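Long-range contacts in glutathione S-transferase (Burkholderia glumae, PDB 4ISD), which binds glutathione and, as its family suggests, probably transfers it to electrophilic substrates: residues 54-59 with 70-75; 7-12 with 36-41; 25-30 with 166-171; 106-111 with 170-175. All blocks are in the same frame, centred on the assembly; numbering follows the deposited sequence.

Contact 1 of 4, residues 54-59 with 70-75; sequences EVSLTR and TLSESS. With GSH (glutathione), chain F.
Ser56 and Ser72 meet through their hydroxyls, OG to OG at 2.9 Å, a hydrogen bond in which either may be the donor. Ser56 OG stands anti to its own backbone N (chi1 175°), which carries it across to the strand. Ser72 OG is also hydrogen-bonded to Thr63 OG1. A water fills the next position: it accepts from Leu57 N at 2.7 Å and lies 3.1 Å from Ser72 OG. Thr58 is buried beside this pair and sets OG1 3.6 Å from Ser72 CB. Together these small side chains form the close part of the contact. In the thioredoxin-like domain, the loop before strand 63-66 thus packs along strand 69-72, which leads into helix 74-84. Glu73 is the N-cap of that helix and, with Ser74, grips the gamma-glutamyl end of glutathione. Glu73 OE1 accepts from GSH N1 at 2.8 Å, while Glu73 OE2 makes a salt bridge with Arg60. Ser74 holds the GSH carboxylate twice, N to O12 at 3.0 Å and OG to O11 at 2.7 Å. The other end of the contact is looser and partly exposed. There Thr70 OG1 gives Val55 O only a weak hydrogen bond at 3.5 Å. On the dimer side, Thr58 packs on Trp110 of the second subunit.

Contact 2 of 4, residues 7-12 with 36-41; sequences PITLYV and EIRTVD
Glu36 opens the pairing with Ile8 and Leu10. Glu36 N donates to Ile8 O at 3.0 Å, and Glu36 O accepts from Leu10 N at 2.9 Å. Ile37 comes next and turns to the face of Leu10 and Val12, where its CG2 lies 3.9 Å from Val12 CG2. Arg38 returns to the face of Thr9 and Tyr11. Its backbone bonds both Leu10 O and Val12 N, while its side chain runs extended along the strand pair. Thr9 CG2 lies 3.6 Å from Arg38 CD and over one face of the guanidinium. Tyr11 and Arg38 lie side by side and point the same way, but ring and guanidinium planes stand 84° apart. NH1 of Arg38 reaches Tyr11 OH at 3.1 Å in a weak, bent hydrogen bond. Thr39 sets its CA 3.3 Å from Val12 O in a CA-H...O contact. Val40 closes the ladder, its N bonded to Val12 O at 2.7 Å and its CG2 at the edge of the Tyr11 ring. The strands are parallel, as the beta-alpha-beta crossover through helix 19-31 requires. That helix covers the face of Leu10, Val12 and Ile37, and strand 63-66 pairs with the far side of strand 8-13.

Contact 3 of 4, residues 25-30 with 166-171; sequences FVVLKE and WCIADT
Glu30 and Trp166 make the stacked part of the contact. The carboxylate of Glu30 lies over one face of the indole, with the two planes 30° apart. CG of Glu30 comes in at 3.3 Å from Trp166 CH2. The Glu30 chain is bent at chi2 (-69°), which folds the carboxylate back over the ring. Glu30 OE1 makes a salt bridge with Arg201 and OE2 a hydrogen bond with Ser203, both in the C-terminal part. Arg201 also makes a cation-pi contact with Trp166. Apolar packing fills the rest. Val26 CG1 meets Trp166 CZ2 and Ile168 CD1, each at 3.7 Å. Val27 CG2 touches Ile168 CG1 at 3.5 Å, the side chains crossing at about a right angle. No hydrogen bond crosses between the two segments. Within 166-171, Trp166 NE1 gives a weak one to Thr171 OG1, which lies in the indole plane at its edge. Asp170 OD2 accepts from Cys167 N, three residues earlier, at 2.9 Å and 167°, through its anti lone pair, as in the aspartate half of a capping box. This is the interdomain packing of the glutathione transferase fold, helix 19-31 of the thioredoxin-like domain against the start of a helix in the all-helical domain.

Contact 4 of 4, residues 106-111 with 170-175; sequences QLQAWI and DTDFAL
Gln108 reaches across to Asp172, and NE2 meets OD2 at 2.6 Å. The bond is nearly straight, with an N-H...O angle of 169°. The Gln108 chain leaves beside its backbone N (chi1 -68°) and then runs extended, which brings the amide across to the neighbouring helix. Amide and carboxylate are nearly coplanar, and OD2 lies in the amide plane. The side chain of Asp172 points toward helix 98-113, with CG beside the backbone N. Apolar side chains pack next to this pair. Leu107 sets CD1 over one face of the Phe173 ring, 4.0 Å from CD1 of Phe173 and toward the rim. Ile111 sends its CD1 against the backbone of the other helix, 3.6 Å from Phe173 N, and to 3.8 Å from Asp172 CB. The helix axes pass 9.5 Å apart and run 34° from parallel, within the helical C-terminal domain. Asp172 is buried, but both oxygens have partners: OD2 also pairs with Arg112, and OD1 with Ser23 of helix 19-31. Arg112 binds glutathione as well, so Asp172 and Gln108 probably act as a second shell that helps to position it.

How the contacts relate
Glutathione relates contacts 1 and 4. Contact 1 binds it directly, and the Asp172 side chain of contact 4 is about 7 Å from a bound molecule. These two contacts touch where Ser75 CB meets Gln108 OE1 at 4.0 Å. Both also reach the second subunit, where Ser72 N bonds Gln106 OE1 of the other chain. Contact 3 joins the domains and shares Asp170 and Thr171 with contact 4; their centres are 11 Å apart. Contact 2 lies against contact 3 through helix 19-31, with Ile37 CD1 3.6 Å from Phe25 CE2. It also meets contact 1, where Tyr11 OH is 3.7 Å from Val55 CG1.

Contact 1 of 4, residues 54-59 with 70-75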
loop_
_atom_site.group_PDB
_atom_site.type_symbol
_atom_site.label_atom_id
_atom_site.label_comp_id
_atom_site.label_asym_id
_atom_site.label_seq_id
_atom_site.Cartn_x
_atom_site.Cartn_y
_atom_site.Cartn_z
ATOM N N GLU A 54 2.539 -17.240 -12.298
ATOM C CA GLU A 54 2.551 -18.579 -11.691
ATOM C C GLU A 54 2.191 -18.640 -10.182
ATOM O O GLU A 54 1.176 -19.227 -9.816
ATOM C CB GLU A 54 3.878 -19.288 -11.971
ATOM N N VAL A 55 3.009 -18.069 -9.301
ATOM C CA VAL A 55 2.591 -17.982 -7.901
ATOM C C VAL A 55 2.338 -16.538 -7.548
ATOM O O VAL A 55 1.922 -16.233 -6.424
ATOM C CB VAL A 55 3.608 -18.576 -6.855
ATOM C CG1 VAL A 55 3.786 -20.073 -7.027
ATOM C CG2 VAL A 55 4.949 -17.854 -6.894
ATOM N N SER A 56 2.596 -15.651 -8.507
ATOM C CA SER A 56 2.557 -14.223 -8.226
ATOM C C SER A 56 1.981 -13.380 -9.339
ATOM O O SER A 56 2.573 -13.249 -10.406
ATOM C CB SER A 56 3.954 -13.700 -7.914
ATOM O OG SER A 56 3.902 -12.291 -7.768
ATOM N N LEU A 57 0.836 -12.773 -9.065
ATOM C CA LEU A 57 0.178 -11.882 -10.014
ATOM C C LEU A 57 1.060 -10.685 -10.416
ATOM O O LEU A 57 1.047 -10.265 -11.563
ATOM C CB LEU A 57 -1.141 -11.389 -9.415
ATOM C CG LEU A 57 -1.878 -10.345 -10.243
ATOM C CD1 LEU A 57 -2.407 -10.986 -11.513
ATOM C CD2 LEU A 57 -2.986 -9.693 -9.414
ATOM N N THR A 58 1.833 -10.151 -9.476
ATOM C CA THR A 58 2.606 -8.933 -9.718
ATOM C C THR A 58 4.015 -9.179 -10.264
ATOM O O THR A 58 4.664 -8.252 -10.758
ATOM C CB THR A 58 2.775 -8.158 -8.421
ATOM O OG1 THR A 58 3.629 -8.903 -7.535
ATOM C CG2 THR A 58 1.434 -7.960 -7.762
ATOM N N ARG A 59 4.484 -10.419 -10.153
ATOM C CA ARG A 59 5.850 -10.791 -10.525
ATOM C C ARG A 59 6.902 -9.996 -9.754
ATOM O O ARG A 59 7.924 -9.588 -10.307
ATOM C CB ARG A 59 6.080 -10.651 -12.023
ATOM C CG ARG A 59 5.117 -11.466 -12.883
ATOM C CD ARG A 59 5.604 -11.469 -14.314
ATOM N NE ARG A 59 4.554 -11.155 -15.266
ATOM C CZ ARG A 59 4.780 -10.775 -16.520
ATOM N NH1 ARG A 59 6.023 -10.645 -16.962
ATOM N NH2 ARG A 59 3.763 -10.515 -17.328
ATOM N N THR A 70 -2.198 -17.916 -2.467
ATOM C CA THR A 70 -0.983 -17.142 -2.714
ATOM C C THR A 70 -1.266 -15.648 -2.737
ATOM O O THR A 70 -2.344 -15.212 -3.151
ATOM C CB THR A 70 -0.258 -17.576 -3.989
ATOM O OG1 THR A 70 -1.096 -17.305 -5.105
ATOM C CG2 THR A 70 0.051 -19.072 -3.943
ATOM N N LEU A 71 -0.292 -14.869 -2.274
ATOM C CA LEU A 71 -0.498 -13.452 -2.011
ATOM C C LEU A 71 0.816 -12.686 -2.140
ATOM O O LEU A 71 1.797 -13.030 -1.480
ATOM C CB LEU A 71 -1.065 -13.270 -0.596
ATOM C CG LEU A 71 -1.523 -11.854 -0.246
ATOM C CD1 LEU A 71 -2.737 -11.482 -1.069
ATOM C CD2 LEU A 71 -1.826 -11.704 1.229
ATOM N N SER A 72 0.836 -11.654 -2.986
ATOM C CA SER A 72 1.999 -10.753 -3.091
ATOM C C SER A 72 1.773 -9.417 -2.362
ATOM O O SER A 72 0.749 -9.242 -1.701
ATOM C CB SER A 72 2.382 -10.518 -4.553
ATOM O OG SER A 72 3.194 -11.582 -5.047
ATOM N N GLU A 73 2.727 -8.490 -2.478
ATOM C CA GLU A 73 2.681 -7.201 -1.766
ATOM C C GLU A 73 2.787 -7.387 -0.246
ATOM O O GLU A 73 1.817 -7.806 0.420
ATOM C CB GLU A 73 1.443 -6.366 -2.117
ATOM C CG GLU A 73 1.362 -5.934 -3.576
ATOM C CD GLU A 73 2.447 -4.937 -3.936
ATOM O OE1 GLU A 73 2.560 -3.933 -3.206
ATOM O OE2 GLU A 73 3.188 -5.167 -4.929
ATOM N N SER A 74 3.971 -7.044 0.277
ATOM C CA SER A 74 4.349 -7.296 1.663
ATOM C C SER A 74 3.399 -6.691 2.698
ATOM O O SER A 74 3.132 -7.315 3.737
ATOM C CB SER A 74 5.783 -6.822 1.917
ATOM O OG SER A 74 5.875 -5.411 1.924
ATOM N N SER A 75 2.883 -5.491 2.426
ATOM C CA SER A 75 1.907 -4.902 3.340
ATOM C C SER A 75 0.617 -5.744 3.379
ATOM O O SER A 75 0.079 -6.006 4.455
ATOM C CB SER A 75 1.617 -3.424 3.006
ATOM O OG SER A 75 0.822 -3.259 1.835
HETATM N N1 GSH F . 5.038 -2.752 -2.747
HETATM C CA1 GSH F . 5.742 -3.995 -2.974
HETATM C C1 GSH F . 5.788 -4.870 -1.751
HETATM O O11 GSH F . 5.746 -4.386 -0.583
HETATM O O12 GSH F . 5.852 -6.120 -1.912
HETATM C CB1 GSH F . 7.108 -3.789 -3.577
HETATM C CG1 GSH F . 7.693 -5.160 -3.953
HETATM C CD1 GSH F . 8.993 -4.959 -4.755
HETATM O OE1 GSH F . 9.295 -3.844 -5.167
HETATM N N2 GSH F . 9.874 -6.100 -5.015
HETATM C CA2 GSH F . 11.108 -5.964 -5.756
HETATM C C2 GSH F . 11.038 -6.752 -7.029
HETATM O O2 GSH F . 10.419 -7.798 -7.089
HETATM C CB2 GSH F . 12.267 -6.495 -4.963
HETATM S SG2 GSH F . 13.493 -5.218 -4.823
HETATM N N3 GSH F . 11.716 -6.288 -8.215
HETATM C CA3 GSH F . 11.604 -7.093 -9.415
HETATM C C3 GSH F . 10.759 -6.323 -10.390
HETATM O O31 GSH F . 9.973 -5.427 -9.968
HETATM O O32 GSH F . 10.847 -6.568 -11.628
HETATM O O HOH W 1 0.615 -12.574 -6.414
#

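Contact 2 of 4, residues 7-12 with 36-41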
loop_
_atom_site.group_PDB
_atom_site.type_symbol
_atom_site.label_atom_id
_atom_site.label_comp_id
_atom_site.label_asym_id
_atom_site.label_seq_id
_atom_site.Cartn_x
_atom_site.Cartn_y
_atom_site.Cartn_z
ATOM N N PRO A 7 0.621 -25.144 6.150
ATOM C CA PRO A 7 1.966 -24.933 5.601
ATOM C C PRO A 7 2.129 -23.526 5.043
ATOM O O PRO A 7 1.175 -22.964 4.512
ATOM C CB PRO A 7 2.054 -25.968 4.476
ATOM C CG PRO A 7 0.640 -26.419 4.239
ATOM C CD PRO A 7 -0.036 -26.316 5.555
ATOM N N ILE A 8 3.321 -22.956 5.182
ATOM C CA ILE A 8 3.576 -21.592 4.739
ATOM C C ILE A 8 4.897 -21.536 3.967
ATOM O O ILE A 8 5.893 -22.130 4.379
ATOM C CB ILE A 8 3.582 -20.596 5.936
ATOM C CG1 ILE A 8 2.201 -20.548 6.607
ATOM C CG2 ILE A 8 4.001 -19.202 5.495
ATOM C CD1 ILE A 8 2.127 -19.670 7.859
ATOM N N THR A 9 4.890 -20.851 2.826
ATOM C CA THR A 9 6.106 -20.668 2.041
ATOM C C THR A 9 6.304 -19.192 1.742
ATOM O O THR A 9 5.340 -18.451 1.546
ATOM C CB THR A 9 6.063 -21.442 0.709
ATOM O OG1 THR A 9 5.857 -22.840 0.963
ATOM C CG2 THR A 9 7.369 -21.265 -0.050
ATOM N N LEU A 10 7.556 -18.758 1.721
ATOM C CA LEU A 10 7.857 -17.368 1.408
ATOM C C LEU A 10 8.836 -17.312 0.238
ATOM O O LEU A 10 9.861 -18.003 0.228
ATOM C CB LEU A 10 8.396 -16.645 2.649
ATOM C CG LEU A 10 8.639 -15.138 2.585
ATOM C CD1 LEU A 10 7.335 -14.367 2.660
ATOM C CD2 LEU A 10 9.590 -14.696 3.696
ATOM N N TYR A 11 8.476 -16.519 -0.764
ATOM C CA TYR A 11 9.289 -16.302 -1.954
ATOM C C TYR A 11 10.015 -14.984 -1.757
ATOM O O TYR A 11 9.392 -13.955 -1.472
ATOM C CB TYR A 11 8.405 -16.260 -3.231
ATOM C CG TYR A 11 7.768 -17.599 -3.555
ATOM C CD1 TYR A 11 6.597 -18.009 -2.912
ATOM C CD2 TYR A 11 8.354 -18.469 -4.474
ATOM C CE1 TYR A 11 6.025 -19.246 -3.170
ATOM C CE2 TYR A 11 7.787 -19.708 -4.744
ATOM C CZ TYR A 11 6.619 -20.093 -4.089
ATOM O OH TYR A 11 6.042 -21.328 -4.344
ATOM N N VAL A 12 11.332 -15.016 -1.884
ATOM C CA VAL A 12 12.145 -13.816 -1.695
ATOM C C VAL A 12 13.150 -13.750 -2.835
ATOM O O VAL A 12 13.305 -14.724 -3.573
ATOM C CB VAL A 12 12.881 -13.815 -0.305
ATOM C CG1 VAL A 12 11.874 -13.802 0.847
ATOM C CG2 VAL A 12 13.813 -15.015 -0.171
ATOM N N GLU A 36 8.762 -22.368 5.104
ATOM C CA GLU A 36 9.882 -22.665 4.228
ATOM C C GLU A 36 10.207 -21.401 3.454
ATOM O O GLU A 36 9.325 -20.568 3.225
ATOM C CB GLU A 36 9.492 -23.762 3.238
ATOM C CG GLU A 36 10.670 -24.418 2.547
ATOM C CD GLU A 36 11.550 -25.175 3.525
ATOM O OE1 GLU A 36 11.000 -25.752 4.490
ATOM O OE2 GLU A 36 12.785 -25.186 3.333
ATOM N N ILE A 37 11.461 -21.251 3.049
ATOM C CA ILE A 37 11.838 -20.145 2.183
ATOM C C ILE A 37 12.289 -20.669 0.831
ATOM O O ILE A 37 13.137 -21.567 0.757
ATOM C CB ILE A 37 12.944 -19.273 2.799
ATOM C CG1 ILE A 37 12.362 -18.378 3.887
ATOM C CG2 ILE A 37 13.590 -18.386 1.743
ATOM C CD1 ILE A 37 13.371 -18.004 4.957
ATOM N N ARG A 38 11.690 -20.106 -0.220
ATOM C CA ARG A 38 12.072 -20.361 -1.608
ATOM C C ARG A 38 12.528 -19.053 -2.243
ATOM O O ARG A 38 12.013 -17.983 -1.913
ATOM C CB ARG A 38 10.897 -20.936 -2.401
ATOM C CG ARG A 38 10.420 -22.280 -1.889
ATOM C CD ARG A 38 9.237 -22.802 -2.676
ATOM N NE ARG A 38 8.666 -23.996 -2.056
ATOM C CZ ARG A 38 7.572 -24.621 -2.483
ATOM N NH1 ARG A 38 6.907 -24.173 -3.545
ATOM N NH2 ARG A 38 7.141 -25.700 -1.841
ATOM N N THR A 39 13.485 -19.134 -3.160
ATOM C CA THR A 39 14.095 -17.925 -3.699
ATOM C C THR A 39 13.830 -17.728 -5.178
ATOM O O THR A 39 13.630 -18.685 -5.916
ATOM C CB THR A 39 15.602 -17.950 -3.514
ATOM O OG1 THR A 39 16.151 -19.003 -4.309
ATOM C CG2 THR A 39 15.945 -18.180 -2.052
ATOM N N VAL A 40 13.838 -16.467 -5.599
ATOM C CA VAL A 40 13.667 -16.103 -7.002
ATOM C C VAL A 40 14.881 -15.270 -7.454
ATOM O O VAL A 40 15.244 -14.298 -6.798
ATOM C CB VAL A 40 12.347 -15.325 -7.209
ATOM C CG1 VAL A 40 12.006 -15.234 -8.679
ATOM C CG2 VAL A 40 11.202 -16.006 -6.455
ATOM N N ASP A 41 15.514 -15.666 -8.558
ATOM C CA ASP A 41 16.712 -14.995 -9.083
ATOM C C ASP A 41 16.374 -13.686 -9.829
ATOM O O ASP A 41 15.207 -13.358 -10.021
ATOM C CB ASP A 41 17.443 -15.962 -10.029
ATOM C CG ASP A 41 18.865 -15.518 -10.367
ATOM O OD1 ASP A 41 19.252 -14.391 -9.995
ATOM O OD2 ASP A 41 19.590 -16.294 -11.029
#

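Contact 3 of 4, residues 25-30 with 166-171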
loop_
_atom_site.group_PDB
_atom_site.type_symbol
_atom_site.label_atom_id
_atom_site.label_comp_id
_atom_site.label_asym_id
_atom_site.label_seq_id
_atom_site.Cartn_x
_atom_site.Cartn_y
_atom_site.Cartn_z
ATOM N N PHE A 25 9.106 -11.505 6.023
ATOM C CA PHE A 25 9.839 -12.444 6.845
ATOM C C PHE A 25 9.707 -12.028 8.309
ATOM O O PHE A 25 9.554 -12.879 9.193
ATOM C CB PHE A 25 11.313 -12.481 6.414
ATOM C CG PHE A 25 12.178 -13.406 7.240
ATOM C CD1 PHE A 25 12.577 -13.052 8.528
ATOM C CD2 PHE A 25 12.615 -14.616 6.717
ATOM C CE1 PHE A 25 13.385 -13.902 9.299
ATOM C CE2 PHE A 25 13.421 -15.468 7.466
ATOM C CZ PHE A 25 13.813 -15.109 8.769
ATOM N N VAL A 26 9.769 -10.725 8.578
ATOM C CA VAL A 26 9.741 -10.275 9.972
ATOM C C VAL A 26 8.374 -10.524 10.594
ATOM O O VAL A 26 8.278 -10.882 11.770
ATOM C CB VAL A 26 10.197 -8.800 10.144
ATOM C CG1 VAL A 26 9.746 -8.242 11.487
ATOM C CG2 VAL A 26 11.721 -8.692 9.986
ATOM N N VAL A 27 7.317 -10.382 9.793
ATOM C CA VAL A 27 5.967 -10.626 10.299
ATOM C C VAL A 27 5.808 -12.072 10.763
ATOM O O VAL A 27 5.343 -12.331 11.883
ATOM C CB VAL A 27 4.896 -10.264 9.259
ATOM C CG1 VAL A 27 3.510 -10.604 9.772
ATOM C CG2 VAL A 27 4.977 -8.796 8.935
ATOM N N LEU A 28 6.211 -13.005 9.906
ATOM C CA LEU A 28 6.117 -14.430 10.210
ATOM C C LEU A 28 6.889 -14.746 11.476
ATOM O O LEU A 28 6.388 -15.430 12.375
ATOM C CB LEU A 28 6.665 -15.266 9.046
ATOM C CG LEU A 28 5.839 -15.273 7.753
ATOM C CD1 LEU A 28 6.706 -15.588 6.539
ATOM C CD2 LEU A 28 4.691 -16.282 7.860
ATOM N N LYS A 29 8.107 -14.224 11.556
ATOM C CA LYS A 29 8.958 -14.523 12.685
ATOM C C LYS A 29 8.419 -13.949 13.988
ATOM O O LYS A 29 8.446 -14.622 15.007
ATOM C CB LYS A 29 10.387 -14.082 12.410
ATOM C CG LYS A 29 11.219 -15.173 11.770
ATOM C CD LYS A 29 11.602 -16.209 12.811
ATOM C CE LYS A 29 12.458 -17.314 12.216
ATOM N NZ LYS A 29 11.763 -18.002 11.097
ATOM N N GLU A 30 7.901 -12.726 13.958
ATOM C CA GLU A 30 7.331 -12.124 15.168
ATOM C C GLU A 30 6.220 -12.985 15.765
ATOM O O GLU A 30 6.096 -13.083 16.990
ATOM C CB GLU A 30 6.761 -10.741 14.865
ATOM C CG GLU A 30 7.802 -9.722 14.492
ATOM C CD GLU A 30 8.688 -9.331 15.650
ATOM O OE1 GLU A 30 8.242 -9.451 16.819
ATOM O OE2 GLU A 30 9.827 -8.894 15.386
ATOM N N TRP A 166 6.253 -1.903 19.278
ATOM C CA TRP A 166 6.698 -2.224 17.930
ATOM C C TRP A 166 5.517 -2.614 17.046
ATOM O O TRP A 166 4.578 -3.268 17.502
ATOM C CB TRP A 166 7.711 -3.364 17.960
ATOM C CG TRP A 166 8.116 -3.838 16.597
ATOM C CD1 TRP A 166 9.158 -3.379 15.845
ATOM C CD2 TRP A 166 7.496 -4.873 15.825
ATOM N NE1 TRP A 166 9.225 -4.063 14.645
ATOM C CE2 TRP A 166 8.214 -4.981 14.615
ATOM C CE3 TRP A 166 6.399 -5.710 16.041
ATOM C CZ2 TRP A 166 7.875 -5.896 13.633
ATOM C CZ3 TRP A 166 6.061 -6.613 15.060
ATOM C CH2 TRP A 166 6.792 -6.696 13.869
ATOM N N CYS A 167 5.556 -2.182 15.790
ATOM C CA CYS A 167 4.703 -2.766 14.757
ATOM C C CYS A 167 5.548 -2.933 13.497
ATOM O O CYS A 167 6.676 -2.415 13.439
ATOM C CB CYS A 167 3.440 -1.932 14.502
ATOM S SG CYS A 167 3.673 -0.269 13.837
ATOM N N ILE A 168 5.022 -3.660 12.510
ATOM C CA ILE A 168 5.770 -3.933 11.282
ATOM C C ILE A 168 6.163 -2.647 10.549
ATOM O O ILE A 168 7.143 -2.637 9.804
ATOM C CB ILE A 168 5.009 -4.894 10.309
ATOM C CG1 ILE A 168 5.965 -5.414 9.237
ATOM C CG2 ILE A 168 3.787 -4.221 9.674
ATOM C CD1 ILE A 168 7.170 -6.115 9.818
ATOM N N ALA A 169 5.417 -1.564 10.777
ATOM C CA ALA A 169 5.729 -0.267 10.169
ATOM C C ALA A 169 7.108 0.223 10.555
ATOM O O ALA A 169 7.757 0.892 9.752
ATOM C CB ALA A 169 4.701 0.772 10.546
ATOM N N ASP A 170 7.540 -0.115 11.782
ATOM C CA ASP A 170 8.846 0.297 12.321
ATOM C C ASP A 170 10.020 -0.349 11.600
ATOM O O ASP A 170 11.020 0.316 11.329
ATOM C CB ASP A 170 8.960 0.009 13.819
ATOM C CG ASP A 170 7.994 0.829 14.647
ATOM O OD1 ASP A 170 8.135 2.075 14.630
ATOM O OD2 ASP A 170 7.103 0.231 15.316
ATOM N N THR A 171 9.910 -1.644 11.306
ATOM C CA THR A 171 10.926 -2.315 10.493
ATOM C C THR A 171 11.025 -1.613 9.144
ATOM O O THR A 171 12.121 -1.319 8.658
ATOM C CB THR A 171 10.563 -3.778 10.210
ATOM O OG1 THR A 171 10.168 -4.421 11.426
ATOM C CG2 THR A 171 11.752 -4.515 9.611
#

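Contact 4 of 4, residues 106-111 with 170-175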
loop_
_atom_site.group_PDB
_atom_site.type_symbol
_atom_site.label_atom_id
_atom_site.label_comp_id
_atom_site.label_asym_id
_atom_site.label_seq_id
_atom_site.Cartn_x
_atom_site.Cartn_y
_atom_site.Cartn_z
ATOM N N GLN A 106 -0.840 4.002 6.925
ATOM C CA GLN A 106 -0.301 5.163 6.224
ATOM C C GLN A 106 1.220 5.111 6.022
ATOM O O GLN A 106 1.713 5.352 4.918
ATOM C CB GLN A 106 -0.660 6.441 6.957
ATOM C CG GLN A 106 0.170 7.626 6.515
ATOM C CD GLN A 106 -0.258 8.902 7.206
ATOM O OE1 GLN A 106 -0.982 9.730 6.628
ATOM N NE2 GLN A 106 0.176 9.067 8.461
ATOM N N LEU A 107 1.964 4.805 7.082
ATOM C CA LEU A 107 3.425 4.807 6.983
ATOM C C LEU A 107 3.920 3.745 5.979
ATOM O O LEU A 107 4.739 4.053 5.098
ATOM C CB LEU A 107 4.070 4.651 8.368
ATOM C CG LEU A 107 5.596 4.693 8.556
ATOM C CD1 LEU A 107 6.237 5.884 7.842
ATOM C CD2 LEU A 107 5.951 4.708 10.054
ATOM N N GLN A 108 3.394 2.521 6.094
ATOM C CA GLN A 108 3.686 1.434 5.143
ATOM C C GLN A 108 3.463 1.821 3.680
ATOM O O GLN A 108 4.307 1.566 2.825
ATOM C CB GLN A 108 2.853 0.186 5.466
ATOM C CG GLN A 108 3.247 -0.492 6.773
ATOM C CD GLN A 108 2.985 -1.978 6.744
ATOM O OE1 GLN A 108 1.837 -2.418 6.881
ATOM N NE2 GLN A 108 4.051 -2.772 6.546
ATOM N N ALA A 109 2.322 2.433 3.393
ATOM C CA ALA A 109 1.986 2.814 2.021
ATOM C C ALA A 109 2.886 3.940 1.537
ATOM O O ALA A 109 3.292 3.984 0.365
ATOM C CB ALA A 109 0.518 3.239 1.928
ATOM N N TRP A 110 3.174 4.872 2.437
ATOM C CA TRP A 110 3.979 6.018 2.070
ATOM C C TRP A 110 5.343 5.517 1.646
ATOM O O TRP A 110 5.824 5.836 0.553
ATOM C CB TRP A 110 4.115 6.983 3.239
ATOM C CG TRP A 110 4.749 8.283 2.852
ATOM C CD1 TRP A 110 4.748 8.870 1.611
ATOM C CD2 TRP A 110 5.500 9.151 3.707
ATOM N NE1 TRP A 110 5.447 10.058 1.651
ATOM C CE2 TRP A 110 5.913 10.251 2.927
ATOM C CE3 TRP A 110 5.840 9.114 5.056
ATOM C CZ2 TRP A 110 6.662 11.299 3.463
ATOM C CZ3 TRP A 110 6.578 10.151 5.579
ATOM C CH2 TRP A 110 6.986 11.231 4.784
ATOM N N ILE A 111 5.946 4.710 2.517
ATOM C CA ILE A 111 7.256 4.129 2.258
ATOM C C ILE A 111 7.281 3.430 0.902
ATOM O O ILE A 111 8.174 3.652 0.084
ATOM C CB ILE A 111 7.633 3.150 3.380
ATOM C CG1 ILE A 111 8.006 3.940 4.635
ATOM C CG2 ILE A 111 8.764 2.240 2.941
ATOM C CD1 ILE A 111 8.107 3.101 5.870
ATOM N N ASP A 170 7.540 -0.115 11.782
ATOM C CA ASP A 170 8.846 0.297 12.321
ATOM C C ASP A 170 10.020 -0.349 11.600
ATOM O O ASP A 170 11.020 0.316 11.329
ATOM C CB ASP A 170 8.960 0.009 13.819
ATOM C CG ASP A 170 7.994 0.829 14.647
ATOM O OD1 ASP A 170 8.135 2.075 14.630
ATOM O OD2 ASP A 170 7.103 0.231 15.316
ATOM N N THR A 171 9.910 -1.644 11.306
ATOM C CA THR A 171 10.926 -2.315 10.493
ATOM C C THR A 171 11.025 -1.613 9.144
ATOM O O THR A 171 12.121 -1.319 8.658
ATOM C CB THR A 171 10.563 -3.778 10.210
ATOM O OG1 THR A 171 10.168 -4.421 11.426
ATOM C CG2 THR A 171 11.752 -4.515 9.611
ATOM N N ASP A 172 9.864 -1.346 8.547
ATOM C CA ASP A 172 9.803 -0.718 7.238
ATOM C C ASP A 172 10.434 0.656 7.267
ATOM O O ASP A 172 11.203 1.017 6.368
ATOM C CB ASP A 172 8.350 -0.606 6.780
ATOM C CG ASP A 172 7.785 -1.930 6.347
ATOM O OD1 ASP A 172 8.591 -2.888 6.195
ATOM O OD2 ASP A 172 6.547 -2.003 6.149
ATOM N N PHE A 173 10.099 1.416 8.310
ATOM C CA PHE A 173 10.628 2.761 8.494
ATOM C C PHE A 173 12.146 2.715 8.662
ATOM O O PHE A 173 12.878 3.477 8.014
ATOM C CB PHE A 173 9.998 3.422 9.719
ATOM C CG PHE A 173 10.098 4.913 9.716
ATOM C CD1 PHE A 173 10.220 5.607 8.521
ATOM C CD2 PHE A 173 10.062 5.626 10.903
ATOM C CE1 PHE A 173 10.300 6.980 8.502
ATOM C CE2 PHE A 173 10.154 7.002 10.897
ATOM C CZ PHE A 173 10.273 7.683 9.691
ATOM N N ALA A 174 12.607 1.808 9.525
ATOM C CA ALA A 174 14.022 1.706 9.847
ATOM C C ALA A 174 14.829 1.370 8.607
ATOM O O ALA A 174 15.872 1.993 8.356
ATOM C CB ALA A 174 14.253 0.680 10.927
ATOM N N LEU A 175 14.346 0.407 7.823
ATOM C CA LEU A 175 14.980 0.109 6.532
ATOM C C LEU A 175 15.070 1.348 5.654
ATOM O O LEU A 175 16.142 1.661 5.138
ATOM C CB LEU A 175 14.259 -1.015 5.787
ATOM C CG LEU A 175 14.202 -2.282 6.640
ATOM C CD1 LEU A 175 13.672 -3.490 5.869
ATOM C CD2 LEU A 175 15.569 -2.556 7.230
#